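Local coordinates for protein AT5g51070/K3K7_27 (Arabidopsis thaliana, PDB 5GKM) that probably acts as an ATP-hydrolysing Clp-family chaperone associated with the caseinolytic protease, here represented by its N-terminal domain, at residues A[65-68]-A[69-73]; A[108-112]-A[113-117]; A[116-119]-A[120-124]; A[148-151]-A[152-156]. All blocks are in the same frame, centred on the assembly; numbering follows the deposited sequence. Where two conformers were deposited one is given.

Contact 1 of 4, residues A[65-68]-A[69-73]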
loop_
_atom_site.group_PDB
_atom_site.type_symbol
_atom_site.label_atom_id
_atom_site.label_comp_id
_atom_site.label_asym_id
_atom_site.label_seq_id
_atom_site.Cartn_x
_atom_site.Cartn_y
_atom_site.Cartn_z
ATOM N N ALA A 65 3.535 4.156 -13.729
ATOM C CA ALA A 65 2.276 3.580 -13.964
ATOM C C ALA A 65 1.206 4.373 -13.291
ATOM O O ALA A 65 0.188 4.594 -13.848
ATOM C CB ALA A 65 2.258 2.146 -13.465
ATOM N N VAL A 66 1.450 4.747 -12.044
ATOM C CA VAL A 66 0.424 5.426 -11.302
ATOM C C VAL A 66 0.063 6.800 -11.898
ATOM O O VAL A 66 -1.075 7.181 -11.970
ATOM C CB VAL A 66 0.814 5.537 -9.817
ATOM C CG1 VAL A 66 -0.118 6.479 -9.076
ATOM C CG2 VAL A 66 0.696 4.164 -9.168
ATOM N N TRP A 67 1.091 7.507 -12.248
ATOM C CA TRP A 67 0.893 8.785 -12.832
ATOM C C TRP A 67 0.095 8.647 -14.109
ATOM O O TRP A 67 -0.925 9.319 -14.304
ATOM C CB TRP A 67 2.240 9.455 -13.110
ATOM C CG TRP A 67 2.044 10.767 -13.831
ATOM C CD1 TRP A 67 2.267 11.036 -15.150
ATOM C CD2 TRP A 67 1.546 12.018 -13.277
ATOM N NE1 TRP A 67 1.964 12.311 -15.450
ATOM C CE2 TRP A 67 1.523 12.960 -14.384
ATOM C CE3 TRP A 67 1.168 12.448 -12.033
ATOM C CZ2 TRP A 67 1.095 14.263 -14.219
ATOM C CZ3 TRP A 67 0.729 13.760 -11.888
ATOM C CH2 TRP A 67 0.695 14.642 -12.969
ATOM N N SER A 68 0.490 7.675 -14.915
ATOM C CA SER A 68 -0.176 7.504 -16.162
ATOM C C SER A 68 -1.654 7.170 -16.003
ATOM O O SER A 68 -2.512 7.738 -16.649
ATOM C CB SER A 68 0.544 6.436 -16.950
ATOM O OG SER A 68 -0.142 6.249 -18.136
ATOM N N ILE A 69 -1.943 6.250 -15.122
ATOM C CA ILE A 69 -3.318 5.797 -14.973
ATOM C C ILE A 69 -4.298 6.849 -14.495
ATOM O O ILE A 69 -5.353 6.975 -15.033
ATOM C CB ILE A 69 -3.381 4.522 -14.073
ATOM C CG1 ILE A 69 -2.631 3.407 -14.744
ATOM C CG2 ILE A 69 -4.794 4.043 -13.856
ATOM C CD1 ILE A 69 -2.288 2.297 -13.815
ATOM N N TRP A 70 -3.897 7.583 -13.478
ATOM C CA TRP A 70 -4.722 8.576 -12.838
ATOM C C TRP A 70 -4.551 9.994 -13.329
ATOM O O TRP A 70 -5.434 10.792 -13.094
ATOM C CB TRP A 70 -4.529 8.545 -11.316
ATOM C CG TRP A 70 -5.287 7.399 -10.710
ATOM C CD1 TRP A 70 -6.612 7.397 -10.320
ATOM C CD2 TRP A 70 -4.846 6.031 -10.514
ATOM N NE1 TRP A 70 -7.002 6.181 -9.876
ATOM C CE2 TRP A 70 -6.001 5.309 -9.978
ATOM C CE3 TRP A 70 -3.673 5.367 -10.666
ATOM C CZ2 TRP A 70 -5.941 3.972 -9.676
ATOM C CZ3 TRP A 70 -3.635 4.031 -10.359
ATOM C CH2 TRP A 70 -4.755 3.342 -9.893
ATOM N N ASP A 71 -3.400 10.327 -13.919
ATOM C CA ASP A 71 -3.149 11.733 -14.255
ATOM C C ASP A 71 -2.978 12.171 -15.704
ATOM O O ASP A 71 -3.028 13.348 -15.982
ATOM C CB ASP A 71 -2.015 12.286 -13.413
ATOM C CG ASP A 71 -2.460 12.678 -12.022
ATOM O OD1 ASP A 71 -2.461 11.827 -11.142
ATOM O OD2 ASP A 71 -2.841 13.822 -11.843
ATOM N N GLU A 72 -2.790 11.227 -16.614
ATOM C CA GLU A 72 -2.539 11.598 -18.000
ATOM C C GLU A 72 -3.799 11.700 -18.885
ATOM O O GLU A 72 -3.734 12.261 -19.922
ATOM C CB GLU A 72 -1.504 10.659 -18.597
ATOM C CG GLU A 72 -0.111 10.924 -18.005
ATOM C CD GLU A 72 0.610 12.150 -18.620
ATOM O OE1 GLU A 72 -0.042 13.028 -19.106
ATOM O OE2 GLU A 72 1.812 12.187 -18.637
ATOM N N ALA A 73 -4.904 11.105 -18.421
ATOM C CA ALA A 73 -6.202 11.230 -19.052
ATOM C C ALA A 73 -7.316 11.652 -18.058
ATOM O O ALA A 73 -7.128 12.575 -17.336
ATOM C CB ALA A 73 -6.566 9.974 -19.816
HETATM O O HOH W 1 -1.360 9.566 -10.345
#
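The carboxylate of Asp71 lies flat over one face of the Trp67 indole, the two planes only 2° apart although the side chains as wholes run at about a right angle. Between the two side chains the nearest atoms are Asp71 CG and Trp67 CZ3, 3.4 Å apart. Asp71 CB also sits above the face, 3.3 Å from the centroid of the six-membered ring of Trp67 and almost on the ring normal, a CH-pi contact. Trp67 can offer this face because its CG stands anti to the backbone N (chi1 176°), which swings the indole out beside the helix.

Glu72 meets the same ring differently: its carboxylate is turned steeply to the indole, at 72°, and OE2 lies at the rim near the ring plane, where Trp67 NE1 gives it a weak hydrogen bond of 3.2 Å. The chain of Glu72 bends at its second torsion to arrive there. Both pairs lie where helix 59-71 of the Clp N-terminal domain runs out, and the main-chain bond from Asp71 N to Trp67 O spans 2.7 Å.

A water donates to both Asp71 OD1, at 2.6 Å, and Val66 O, tying the carboxylate to the preceding turn; OD1 also forms a salt bridge with Lys30. On the buried flank Val66 CG1 rests 4.1 Å from Trp70 CE3, while Val66 O lies at the edge of the Trp70 ring, in its plane. The indole NH of Trp70 is bound by Asp76, and Val138 of helix 134-142 packs against both Val66 and Trp70.

Contact 2 of 4, residues A[108-112]-A[113-117]; sequences EYSRT and MDCQY
Ser110 OG reaches across the end of its helix to donate a 2.8 Å hydrogen bond to Tyr117 O, arriving from above the carbonyl plane, 48° out of it. With OG anti to the backbone N (chi1 167°), the hydroxyl is directed at the returning loop, and a water that donates both to it and to Cys115 O adds a second link. The main-chain bonds close the helix in a Schellman motif: Cys115 N bonds to Ser110 O at 2.8 Å and Asp114 N to Arg111 O at 2.9 Å, with Asp114 in a left-handed conformation (phi 62°). Met113 N continues the helical pattern to Tyr109 O.

Apolar contact is slighter. Met113 bends at its last torsion and brings CE to within 3.9 Å of Tyr109 CB. In one of its two conformers, Cys115 SG lies over the Tyr117 ring within the loop itself. The turn thus joins helix 97-112 to the loop leading into helix 120-130, whose His122 packs against Ser110, Cys115 and Tyr117 and whose Thr129 binds the Tyr109 hydroxyl.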
loop_
_atom_site.group_PDB
_atom_site.type_symbol
_atom_site.label_atom_id
_atom_site.label_comp_id
_atom_site.label_asym_id
_atom_site.label_seq_id
_atom_site.Cartn_x
_atom_site.Cartn_y
_atom_site.Cartn_z
ATOM N N GLU A 108 -6.976 -7.443 10.827
ATOM C CA GLU A 108 -7.759 -8.675 10.939
ATOM C C GLU A 108 -7.025 -9.947 10.532
ATOM O O GLU A 108 -7.079 -10.924 11.190
ATOM C CB GLU A 108 -9.076 -8.530 10.181
ATOM C CG GLU A 108 -10.010 -7.524 10.862
ATOM C CD GLU A 108 -11.173 -7.090 10.022
ATOM O OE1 GLU A 108 -11.471 -7.737 9.053
ATOM O OE2 GLU A 108 -11.829 -6.107 10.346
ATOM N N TYR A 109 -6.350 -9.870 9.419
ATOM C CA TYR A 109 -5.593 -10.979 8.935
ATOM C C TYR A 109 -4.515 -11.335 9.952
ATOM O O TYR A 109 -4.256 -12.467 10.208
ATOM C CB TYR A 109 -4.939 -10.635 7.596
ATOM C CG TYR A 109 -5.855 -10.619 6.404
ATOM C CD1 TYR A 109 -6.779 -11.614 6.201
ATOM C CD2 TYR A 109 -5.778 -9.651 5.465
ATOM C CE1 TYR A 109 -7.602 -11.605 5.114
ATOM C CE2 TYR A 109 -6.615 -9.629 4.371
ATOM C CZ TYR A 109 -7.515 -10.618 4.175
ATOM O OH TYR A 109 -8.324 -10.613 3.097
ATOM N N SER A 110 -3.878 -10.318 10.510
ATOM C CA SER A 110 -2.845 -10.580 11.454
ATOM C C SER A 110 -3.384 -11.303 12.679
ATOM O O SER A 110 -2.771 -12.176 13.200
ATOM C CB SER A 110 -2.188 -9.248 11.883
ATOM O OG SER A 110 -1.410 -9.473 12.976
ATOM N N ARG A 111 -4.522 -10.871 13.128
ATOM C CA ARG A 111 -5.154 -11.522 14.266
ATOM C C ARG A 111 -5.558 -12.966 13.957
ATOM O O ARG A 111 -5.389 -13.817 14.752
ATOM C CB ARG A 111 -6.384 -10.765 14.707
ATOM C CG ARG A 111 -6.056 -9.452 15.331
ATOM C CD ARG A 111 -7.307 -8.677 15.562
ATOM N NE ARG A 111 -7.048 -7.411 16.208
ATOM C CZ ARG A 111 -7.881 -6.425 16.170
ATOM N NH1 ARG A 111 -9.010 -6.555 15.545
ATOM N NH2 ARG A 111 -7.584 -5.315 16.772
ATOM N N THR A 112 -6.085 -13.181 12.772
ATOM C CA THR A 112 -6.495 -14.511 12.372
ATOM C C THR A 112 -5.315 -15.467 12.340
ATOM O O THR A 112 -5.431 -16.618 12.642
ATOM C CB THR A 112 -7.209 -14.467 11.009
ATOM O OG1 THR A 112 -8.405 -13.744 11.165
ATOM C CG2 THR A 112 -7.549 -15.878 10.467
ATOM N N MET A 113 -4.182 -14.957 11.949
ATOM C CA MET A 113 -2.971 -15.729 11.877
ATOM C C MET A 113 -2.271 -15.833 13.276
ATOM O O MET A 113 -1.218 -16.352 13.382
ATOM C CB MET A 113 -2.021 -15.119 10.844
ATOM C CG MET A 113 -2.405 -15.341 9.390
ATOM S SD MET A 113 -1.523 -14.198 8.261
ATOM C CE MET A 113 -2.798 -13.889 7.093
ATOM N N ASP A 114 -2.859 -15.243 14.286
ATOM C CA ASP A 114 -2.310 -15.237 15.620
ATOM C C ASP A 114 -0.989 -14.555 15.643
ATOM O O ASP A 114 -0.106 -14.887 16.390
ATOM C CB ASP A 114 -2.178 -16.639 16.206
ATOM C CG ASP A 114 -2.101 -16.621 17.743
ATOM O OD1 ASP A 114 -2.848 -15.908 18.405
ATOM O OD2 ASP A 114 -1.294 -17.349 18.279
ATOM N N CYS A 115 -0.876 -13.575 14.771
ATOM C CA CYS A 115 0.420 -12.784 14.865
ATOM C C CYS A 115 0.386 -11.473 15.915
ATOM O O CYS A 115 -0.654 -11.039 16.235
ATOM C CB CYS A 115 0.564 -12.241 13.453
ATOM S SG CYS A 115 2.158 -11.572 13.280
ATOM N N GLN A 116 1.523 -11.209 16.491
ATOM C CA GLN A 116 1.614 -10.186 17.458
ATOM C C GLN A 116 1.745 -8.800 16.830
ATOM O O GLN A 116 1.713 -7.842 17.499
ATOM C CB GLN A 116 2.793 -10.445 18.390
ATOM C CG GLN A 116 2.633 -11.704 19.230
ATOM C CD GLN A 116 1.409 -11.669 20.107
ATOM O OE1 GLN A 116 1.032 -10.634 20.621
ATOM N NE2 GLN A 116 0.801 -12.814 20.308
ATOM N N TYR A 117 1.919 -8.759 15.536
ATOM C CA TYR A 117 2.270 -7.541 14.847
ATOM C C TYR A 117 1.561 -7.442 13.516
ATOM O O TYR A 117 1.140 -8.400 13.024
ATOM C CB TYR A 117 3.770 -7.459 14.588
ATOM C CG TYR A 117 4.385 -8.655 13.869
ATOM C CD1 TYR A 117 4.295 -8.779 12.525
ATOM C CD2 TYR A 117 5.062 -9.656 14.558
ATOM C CE1 TYR A 117 4.815 -9.826 11.849
ATOM C CE2 TYR A 117 5.624 -10.698 13.898
ATOM C CZ TYR A 117 5.486 -10.801 12.543
ATOM O OH TYR A 117 6.037 -11.868 11.894
HETATM O O HOH W 2 -2.125 -8.598 15.664
#

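Contact 3 of 4, residues A[116-119]-A[120-124]; sequences QYIA and PEHIA
His122 places CG anti to its own carbonyl carbon (chi1 -64°), and the imidazole turns back toward the loop that leads into its helix, presenting ND1 to Ala119 N. Tyr117 has CG between the backbone N and the carbonyl carbon (chi1 54°), a torsion that carries the ring round to the imidazole, the CE1 atoms of Tyr117 and His122 ending 4.0 Å apart. The arrangement is a helix N-terminus in the Clp N-terminal domain, with Ala119 at the N-cap and Pro120 opening helix 120-130.

The bond from Ala119 N to His122 ND1 is 2.9 Å long and nearly straight, at 171°, and the donor lies in the imidazole plane. ND1 is the acceptor, which implies that the proton of a neutral ring probably sits on NE2, and this bond helps fix the rotation of the ring. This is one half of a capping box, the N3 side chain accepting from the N-cap N-H; alanine at the N-cap cannot supply the reciprocal bond. Ala119 O in turn accepts from Ile123 N at 3.3 Å in the carbonyl plane, and more weakly from His122 N.

Tyr117 and His122 cross at about a right angle. Ile118 also crosses His122 at about a right angle, its CG2 lying 4.0 Å from His122 CB and 4.2 Å from Ile123 CG1. Ala106 of helix 97-112 touches both isoleucines, and Leu42 of helix 35-45 packs on Ile123 and Pro120. Glu121, whose OE2 is salt-bridged to Arg156 and Arg13, bends at chi2 and brings OE1 to 3.4 Å from Ala119 CB.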
loop_
_atom_site.group_PDB
_atom_site.type_symbol
_atom_site.label_atom_id
_atom_site.label_comp_id
_atom_site.label_asym_id
_atom_site.label_seq_id
_atom_site.Cartn_x
_atom_site.Cartn_y
_atom_site.Cartn_z
ATOM N N GLN A 116 1.523 -11.209 16.491
ATOM C CA GLN A 116 1.614 -10.186 17.458
ATOM C C GLN A 116 1.745 -8.800 16.830
ATOM O O GLN A 116 1.713 -7.842 17.499
ATOM C CB GLN A 116 2.793 -10.445 18.390
ATOM C CG GLN A 116 2.633 -11.704 19.230
ATOM C CD GLN A 116 1.409 -11.669 20.107
ATOM O OE1 GLN A 116 1.032 -10.634 20.621
ATOM N NE2 GLN A 116 0.801 -12.814 20.308
ATOM N N TYR A 117 1.919 -8.759 15.536
ATOM C CA TYR A 117 2.270 -7.541 14.847
ATOM C C TYR A 117 1.561 -7.442 13.516
ATOM O O TYR A 117 1.140 -8.400 13.024
ATOM C CB TYR A 117 3.770 -7.459 14.588
ATOM C CG TYR A 117 4.385 -8.655 13.869
ATOM C CD1 TYR A 117 4.295 -8.779 12.525
ATOM C CD2 TYR A 117 5.062 -9.656 14.558
ATOM C CE1 TYR A 117 4.815 -9.826 11.849
ATOM C CE2 TYR A 117 5.624 -10.698 13.898
ATOM C CZ TYR A 117 5.486 -10.801 12.543
ATOM O OH TYR A 117 6.037 -11.868 11.894
ATOM N N ILE A 118 1.477 -6.243 12.971
ATOM C CA ILE A 118 0.987 -6.031 11.622
ATOM C C ILE A 118 2.193 -5.564 10.821
ATOM O O ILE A 118 2.740 -4.547 11.078
ATOM C CB ILE A 118 -0.101 -4.936 11.522
ATOM C CG1 ILE A 118 -1.403 -5.345 12.170
ATOM C CG2 ILE A 118 -0.446 -4.658 10.085
ATOM C CD1 ILE A 118 -1.484 -5.096 13.631
ATOM N N ALA A 119 2.599 -6.394 9.899
ATOM C CA ALA A 119 3.707 -6.141 9.030
ATOM C C ALA A 119 3.254 -5.626 7.676
ATOM O O ALA A 119 2.163 -5.661 7.346
ATOM C CB ALA A 119 4.572 -7.378 8.871
ATOM N N PRO A 120 4.226 -5.187 6.881
ATOM C CA PRO A 120 3.871 -4.739 5.532
ATOM C C PRO A 120 3.163 -5.851 4.716
ATOM O O PRO A 120 2.367 -5.594 3.886
ATOM C CB PRO A 120 5.240 -4.423 4.904
ATOM C CG PRO A 120 6.064 -4.013 6.027
ATOM C CD PRO A 120 5.655 -4.940 7.134
ATOM N N GLU A 121 3.548 -7.075 5.014
ATOM C CA GLU A 121 2.991 -8.201 4.316
ATOM C C GLU A 121 1.492 -8.359 4.598
ATOM O O GLU A 121 0.771 -8.707 3.763
ATOM C CB GLU A 121 3.774 -9.448 4.628
ATOM C CG GLU A 121 5.135 -9.394 4.007
ATOM C CD GLU A 121 6.163 -8.570 4.772
ATOM O OE1 GLU A 121 6.028 -8.235 5.905
ATOM O OE2 GLU A 121 7.143 -8.333 4.158
ATOM N N HIS A 122 1.087 -8.097 5.829
ATOM C CA HIS A 122 -0.308 -8.087 6.163
ATOM C C HIS A 122 -1.046 -6.992 5.438
ATOM O O HIS A 122 -2.147 -7.157 5.055
ATOM C CB HIS A 122 -0.540 -7.863 7.641
ATOM C CG HIS A 122 0.000 -8.956 8.530
ATOM N ND1 HIS A 122 0.994 -8.779 9.393
ATOM C CD2 HIS A 122 -0.372 -10.260 8.646
ATOM C CE1 HIS A 122 1.225 -9.910 10.027
ATOM N NE2 HIS A 122 0.399 -10.813 9.561
ATOM N N ILE A 123 -0.416 -5.832 5.344
ATOM C CA ILE A 123 -0.981 -4.728 4.588
ATOM C C ILE A 123 -1.126 -5.075 3.115
ATOM O O ILE A 123 -2.070 -4.753 2.520
ATOM C CB ILE A 123 -0.194 -3.390 4.741
ATOM C CG1 ILE A 123 -0.125 -3.011 6.223
ATOM C CG2 ILE A 123 -0.812 -2.311 3.854
ATOM C CD1 ILE A 123 0.804 -1.863 6.559
ATOM N N ALA A 124 -0.127 -5.740 2.577
ATOM C CA ALA A 124 -0.237 -6.166 1.191
ATOM C C ALA A 124 -1.391 -7.148 0.956
ATOM O O ALA A 124 -2.065 -7.043 0.014
ATOM C CB ALA A 124 1.073 -6.773 0.701
#

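Contact 4 of 4, residues A[148-151]-A[152-156]; sequences LLTA and AALTR
Thr155 and Ala151 meet one turn apart on helix 146-158, where the threonine side chain folds back on the alanine carbonyl. Its CB lies 3.6 Å from Ala151 O. From there OG1, set anti to the carbonyl carbon of Thr155 and beside its backbone N (chi1 -61°), donates a 3.1 Å hydrogen bond to Ala151 O. The hydroxyl approaches from above the carbonyl plane, 40° out of it, whereas Thr155 N bonds to the same oxygen at 2.9 Å from much nearer the plane.

The rest of the segment is regular alpha-helix. Ala152, Ala153 and Leu154 give their amide hydrogens to the carbonyls of Leu148, Leu149 and Thr150. Leu154 lies back along the previous turn with CG 3.5 Å from Thr150 O, and its CD1 is 4.4 Å from Thr150 CG2. Val125 of helix 120-130 touches both of these side chains, and Leu149 packs on Phe128, which joins this last helix of the domain to its neighbour. Two donors from one residue grip Ala151 O, so the Thr155 hydroxyl spends its proton within its own helix; main-chain bonds carry the contact, with that hydroxyl adding one side-chain bond and the alanines little packing.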
loop_
_atom_site.group_PDB
_atom_site.type_symbol
_atom_site.label_atom_id
_atom_site.label_comp_id
_atom_site.label_asym_id
_atom_site.label_seq_id
_atom_site.Cartn_x
_atom_site.Cartn_y
_atom_site.Cartn_z
ATOM N N LEU A 148 -0.435 -13.939 -7.114
ATOM C CA LEU A 148 0.911 -14.410 -6.837
ATOM C C LEU A 148 1.648 -13.527 -5.832
ATOM O O LEU A 148 2.383 -13.994 -5.057
ATOM C CB LEU A 148 1.765 -14.560 -8.094
ATOM C CG LEU A 148 1.498 -15.780 -8.961
ATOM C CD1 LEU A 148 2.312 -15.736 -10.243
ATOM C CD2 LEU A 148 1.821 -17.024 -8.169
ATOM N N LEU A 149 1.447 -12.236 -5.941
ATOM C CA LEU A 149 1.999 -11.343 -4.936
ATOM C C LEU A 149 1.399 -11.543 -3.546
ATOM O O LEU A 149 2.093 -11.514 -2.606
ATOM C CB LEU A 149 1.881 -9.869 -5.347
ATOM C CG LEU A 149 2.579 -9.402 -6.593
ATOM C CD1 LEU A 149 2.395 -7.921 -6.788
ATOM C CD2 LEU A 149 4.037 -9.607 -6.451
ATOM N N THR A 150 0.096 -11.764 -3.477
ATOM C CA THR A 150 -0.510 -12.042 -2.192
ATOM C C THR A 150 0.071 -13.315 -1.567
ATOM O O THR A 150 0.359 -13.380 -0.425
ATOM C CB THR A 150 -2.025 -12.236 -2.331
ATOM O OG1 THR A 150 -2.591 -11.141 -3.011
ATOM C CG2 THR A 150 -2.717 -12.435 -0.957
ATOM N N ALA A 151 0.258 -14.309 -2.408
ATOM C CA ALA A 151 0.854 -15.539 -1.958
ATOM C C ALA A 151 2.252 -15.353 -1.478
ATOM O O ALA A 151 2.598 -15.877 -0.481
ATOM C CB ALA A 151 0.796 -16.616 -3.028
ATOM N N ALA A 152 3.022 -14.552 -2.199
ATOM C CA ALA A 152 4.355 -14.275 -1.787
ATOM C C ALA A 152 4.392 -13.575 -0.420
ATOM O O ALA A 152 5.265 -13.790 0.320
ATOM C CB ALA A 152 5.096 -13.440 -2.827
ATOM N N ALA A 153 3.443 -12.694 -0.165
ATOM C CA ALA A 153 3.412 -12.041 1.104
ATOM C C ALA A 153 3.123 -13.031 2.223
ATOM O O ALA A 153 3.686 -12.973 3.241
ATOM C CB ALA A 153 2.372 -10.922 1.115
ATOM N N LEU A 154 2.186 -13.917 1.964
ATOM C CA LEU A 154 1.859 -14.928 2.941
ATOM C C LEU A 154 3.064 -15.838 3.212
ATOM O O LEU A 154 3.281 -16.240 4.314
ATOM C CB LEU A 154 0.647 -15.730 2.501
ATOM C CG LEU A 154 -0.683 -14.995 2.543
ATOM C CD1 LEU A 154 -1.757 -15.710 1.804
ATOM C CD2 LEU A 154 -1.191 -14.590 3.913
ATOM N N THR A 155 3.815 -16.140 2.175
ATOM C CA THR A 155 5.011 -16.933 2.303
ATOM C C THR A 155 6.055 -16.265 3.180
ATOM O O THR A 155 6.617 -16.889 4.052
ATOM C CB THR A 155 5.565 -17.352 0.937
ATOM O OG1 THR A 155 4.593 -18.131 0.260
ATOM C CG2 THR A 155 6.807 -18.115 1.075
ATOM N N ARG A 156 6.220 -14.976 3.026
ATOM C CA ARG A 156 7.117 -14.259 3.881
ATOM C C ARG A 156 6.735 -14.318 5.348
ATOM O O ARG A 156 7.553 -14.442 6.201
ATOM C CB ARG A 156 7.180 -12.795 3.475
ATOM C CG ARG A 156 8.189 -12.495 2.422
ATOM C CD ARG A 156 8.347 -11.019 2.332
ATOM N NE ARG A 156 9.079 -10.575 1.200
ATOM C CZ ARG A 156 9.259 -9.307 0.867
ATOM N NH1 ARG A 156 8.752 -8.333 1.601
ATOM N NH2 ARG A 156 9.921 -9.025 -0.194
#

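Overall arrangement
Contacts 2, 3 and 4 gather in one part of the all-helical domain, while contact 1 lies apart, its centre 35 Å from that of contact 2 and across the centre of the chain from both contact 2 and contact 3. Contacts 2 and 3, with centres 8 Å apart, share Gln116 and Tyr117 and so form one continuous connection from helix 97-112 to helix 120-130. Contact 4 joins both: Met113 CE packs 3.6 Å from Leu154 CD2, and Glu121 OE2 forms a 3.0 Å salt bridge with Arg156 NH1. Contact 1 touches none of them; its nearest atoms are about 12 Å from those of contact 4.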